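Coat protein (Tobacco streak virus, PDB 4Y6X) forms the viral capsid and probably binds the 3' end of the viral RNA, with a likely role in its packaging. Local coordinates at residues Asn43-Val52 with Leu118-Val127. Sequence-based numbering, arbitrary orientation.
Sequences NDAIPFKTIV and LNQLDDRAIV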
# COMPACT_ATOMS: atom_id res chain seq x y z
N ASN A 43 -9.30 -24.50 2.69
CA ASN A 43 -9.48 -23.39 3.63
C ASN A 43 -9.10 -22.06 2.99
O ASN A 43 -8.20 -21.98 2.17
CB ASN A 43 -8.61 -23.61 4.89
CG ASN A 43 -9.05 -24.83 5.70
OD1 ASN A 43 -8.24 -25.72 5.97
ND2 ASN A 43 -10.32 -24.86 6.10
N ASP A 44 -9.81 -21.01 3.37
CA ASP A 44 -9.41 -19.65 3.04
C ASP A 44 -8.55 -19.08 4.15
O ASP A 44 -8.98 -19.07 5.31
CB ASP A 44 -10.63 -18.77 2.85
CG ASP A 44 -11.45 -19.18 1.63
OD1 ASP A 44 -10.80 -19.28 0.56
OD2 ASP A 44 -12.70 -19.37 1.74
N ALA A 45 -7.33 -18.70 3.82
CA ALA A 45 -6.35 -18.26 4.80
C ALA A 45 -5.67 -17.02 4.27
O ALA A 45 -5.30 -16.99 3.12
CB ALA A 45 -5.30 -19.31 5.03
N ILE A 46 -5.48 -16.03 5.12
CA ILE A 46 -4.60 -14.92 4.80
C ILE A 46 -3.41 -14.88 5.76
O ILE A 46 -3.59 -14.68 6.96
CB ILE A 46 -5.36 -13.61 4.86
CG1 ILE A 46 -6.52 -13.72 3.88
CG2 ILE A 46 -4.43 -12.45 4.50
CD1 ILE A 46 -7.41 -12.52 3.90
N PRO A 47 -2.17 -15.09 5.23
CA PRO A 47 -1.00 -15.08 6.10
C PRO A 47 -0.67 -13.69 6.61
O PRO A 47 -0.91 -12.70 5.92
CB PRO A 47 0.13 -15.57 5.20
CG PRO A 47 -0.51 -16.08 3.96
CD PRO A 47 -1.81 -15.35 3.83
N PHE A 48 -0.14 -13.63 7.82
CA PHE A 48 0.24 -12.36 8.42
C PHE A 48 1.27 -11.59 7.60
O PHE A 48 1.19 -10.37 7.52
CB PHE A 48 0.71 -12.53 9.86
CG PHE A 48 0.85 -11.26 10.59
CD1 PHE A 48 -0.26 -10.57 11.02
CD2 PHE A 48 2.11 -10.73 10.88
CE1 PHE A 48 -0.12 -9.36 11.70
CE2 PHE A 48 2.25 -9.55 11.60
CZ PHE A 48 1.12 -8.86 12.02
N LYS A 49 2.24 -12.27 7.00
CA LYS A 49 3.24 -11.56 6.17
C LYS A 49 2.57 -10.81 5.04
O LYS A 49 2.98 -9.73 4.73
CB LYS A 49 4.34 -12.50 5.62
N THR A 50 1.50 -11.36 4.46
CA THR A 50 0.75 -10.70 3.42
C THR A 50 -0.01 -9.50 3.95
O THR A 50 -0.14 -8.53 3.26
CB THR A 50 -0.31 -11.67 2.81
OG1 THR A 50 0.38 -12.75 2.21
CG2 THR A 50 -1.22 -11.00 1.76
N ILE A 51 -0.58 -9.60 5.14
CA ILE A 51 -1.30 -8.50 5.69
C ILE A 51 -0.39 -7.27 5.82
O ILE A 51 -0.79 -6.15 5.57
CB ILE A 51 -1.91 -8.85 7.06
CG1 ILE A 51 -3.10 -9.78 6.85
CG2 ILE A 51 -2.36 -7.58 7.77
CD1 ILE A 51 -3.55 -10.51 8.08
N VAL A 52 0.85 -7.51 6.21
CA VAL A 52 1.82 -6.46 6.46
C VAL A 52 2.54 -5.94 5.22
O VAL A 52 2.99 -4.81 5.22
CB VAL A 52 2.81 -6.98 7.52
CG1 VAL A 52 4.13 -6.23 7.48
CG2 VAL A 52 2.14 -6.87 8.87
N LEU A 118 8.05 -9.15 13.69
CA LEU A 118 7.55 -9.86 12.51
C LEU A 118 8.07 -11.29 12.38
O LEU A 118 7.29 -12.21 12.08
CB LEU A 118 7.85 -9.08 11.22
CG LEU A 118 7.23 -9.68 9.94
CD1 LEU A 118 5.71 -9.91 10.06
CD2 LEU A 118 7.54 -8.79 8.74
N ASN A 119 9.35 -11.52 12.65
CA ASN A 119 9.90 -12.86 12.53
C ASN A 119 9.24 -13.85 13.50
O ASN A 119 9.29 -15.05 13.25
CB ASN A 119 11.44 -12.89 12.67
CG ASN A 119 11.95 -12.22 13.94
OD1 ASN A 119 11.59 -12.60 15.05
ND2 ASN A 119 12.80 -11.22 13.78
N GLN A 120 8.65 -13.35 14.58
CA GLN A 120 7.90 -14.20 15.51
C GLN A 120 6.42 -14.41 15.13
O GLN A 120 5.76 -15.27 15.69
CB GLN A 120 7.94 -13.62 16.91
CG GLN A 120 9.27 -13.59 17.62
CD GLN A 120 9.22 -12.60 18.77
OE1 GLN A 120 9.38 -11.40 18.56
NE2 GLN A 120 8.94 -13.09 19.97
N LEU A 121 5.89 -13.62 14.20
CA LEU A 121 4.50 -13.70 13.76
C LEU A 121 4.34 -14.17 12.32
O LEU A 121 3.21 -14.39 11.85
CB LEU A 121 3.84 -12.33 13.88
CG LEU A 121 3.76 -11.72 15.29
CD1 LEU A 121 3.39 -10.26 15.26
CD2 LEU A 121 2.78 -12.48 16.16
N ASP A 122 5.45 -14.37 11.62
CA ASP A 122 5.38 -14.62 10.18
C ASP A 122 4.89 -16.04 9.82
O ASP A 122 4.71 -16.32 8.66
CB ASP A 122 6.67 -14.24 9.43
CG ASP A 122 7.88 -15.04 9.88
OD1 ASP A 122 7.76 -15.86 10.82
OD2 ASP A 122 8.97 -14.83 9.27
N ASP A 123 4.68 -16.91 10.82
CA ASP A 123 4.02 -18.19 10.61
C ASP A 123 2.47 -18.15 10.86
O ASP A 123 1.82 -19.21 10.86
CB ASP A 123 4.67 -19.22 11.57
N ARG A 124 1.90 -16.99 11.14
CA ARG A 124 0.49 -16.86 11.50
C ARG A 124 -0.41 -16.54 10.31
O ARG A 124 -0.01 -15.88 9.35
CB ARG A 124 0.32 -15.80 12.58
CG ARG A 124 1.07 -16.16 13.87
CD ARG A 124 0.26 -15.72 15.06
NE ARG A 124 1.00 -15.80 16.32
CZ ARG A 124 0.68 -15.09 17.40
NH1 ARG A 124 -0.36 -14.25 17.38
NH2 ARG A 124 1.41 -15.20 18.51
N ALA A 125 -1.64 -16.97 10.40
CA ALA A 125 -2.64 -16.67 9.41
C ALA A 125 -3.99 -16.56 10.04
O ALA A 125 -4.23 -17.10 11.13
CB ALA A 125 -2.65 -17.73 8.33
N ILE A 126 -4.88 -15.87 9.35
CA ILE A 126 -6.28 -15.92 9.72
C ILE A 126 -6.97 -16.84 8.74
O ILE A 126 -6.71 -16.77 7.55
CB ILE A 126 -6.88 -14.52 9.76
CG1 ILE A 126 -6.24 -13.77 10.92
CG2 ILE A 126 -8.38 -14.61 10.04
CD1 ILE A 126 -6.09 -12.34 10.59
N VAL A 127 -7.80 -17.72 9.26
CA VAL A 127 -8.44 -18.74 8.48
C VAL A 127 -9.95 -18.68 8.67
O VAL A 127 -10.42 -18.60 9.78
CB VAL A 127 -7.94 -20.15 8.91
CG1 VAL A 127 -8.64 -21.26 8.13
CG2 VAL A 127 -6.45 -20.28 8.74
O HOH W 1 2.28 -14.86 8.03
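Ile46 and Ile126 form the hydrogen-bonded pair that joins strand 44-47 to strand 125-130: Ile46 N donates to Ile126 O (2.8 Å), and Ile126 N returns a bond to Ile46 O (3.0 Å). The strand axes of the two segments run 4.5 Å apart at 161°, hence antiparallel, with Ala45-Val127 and Pro47-Ala125 as flanking non-hydrogen-bonded pairs. Just past the last bridge, where Pro47 is the N-cap of helix 48-52, Phe48 N donates to Arg124 O, nearly straight at its hydrogen (171°). A water extends this link, donating to Arg124 O and, weakly, to Asp122 O while accepting from Lys49 N.

With its CG anti to the backbone N (chi1 -168°), the Phe48 ring extends toward the short, weakly bonded helix about 118-121. Leu118 CD1 meets the ring edge near its plane, 3.8 Å from Phe48 CD2, whereas Leu121 CB lies 3.8 Å from Phe48 CD2, oblique to the ring; Phe64 adds an edge-to-face partner. On the Ile46 and Ile126 face, Ile51 CD1 touches Ile126 CD1 (4.0 Å), the side chains crossing at about a right angle. Edge strand 44-47 thus pairs within one sheet of the coat protein's jelly-roll domain, while Ile46, Ile51, Ile126 and Phe48 pack toward the other sheet.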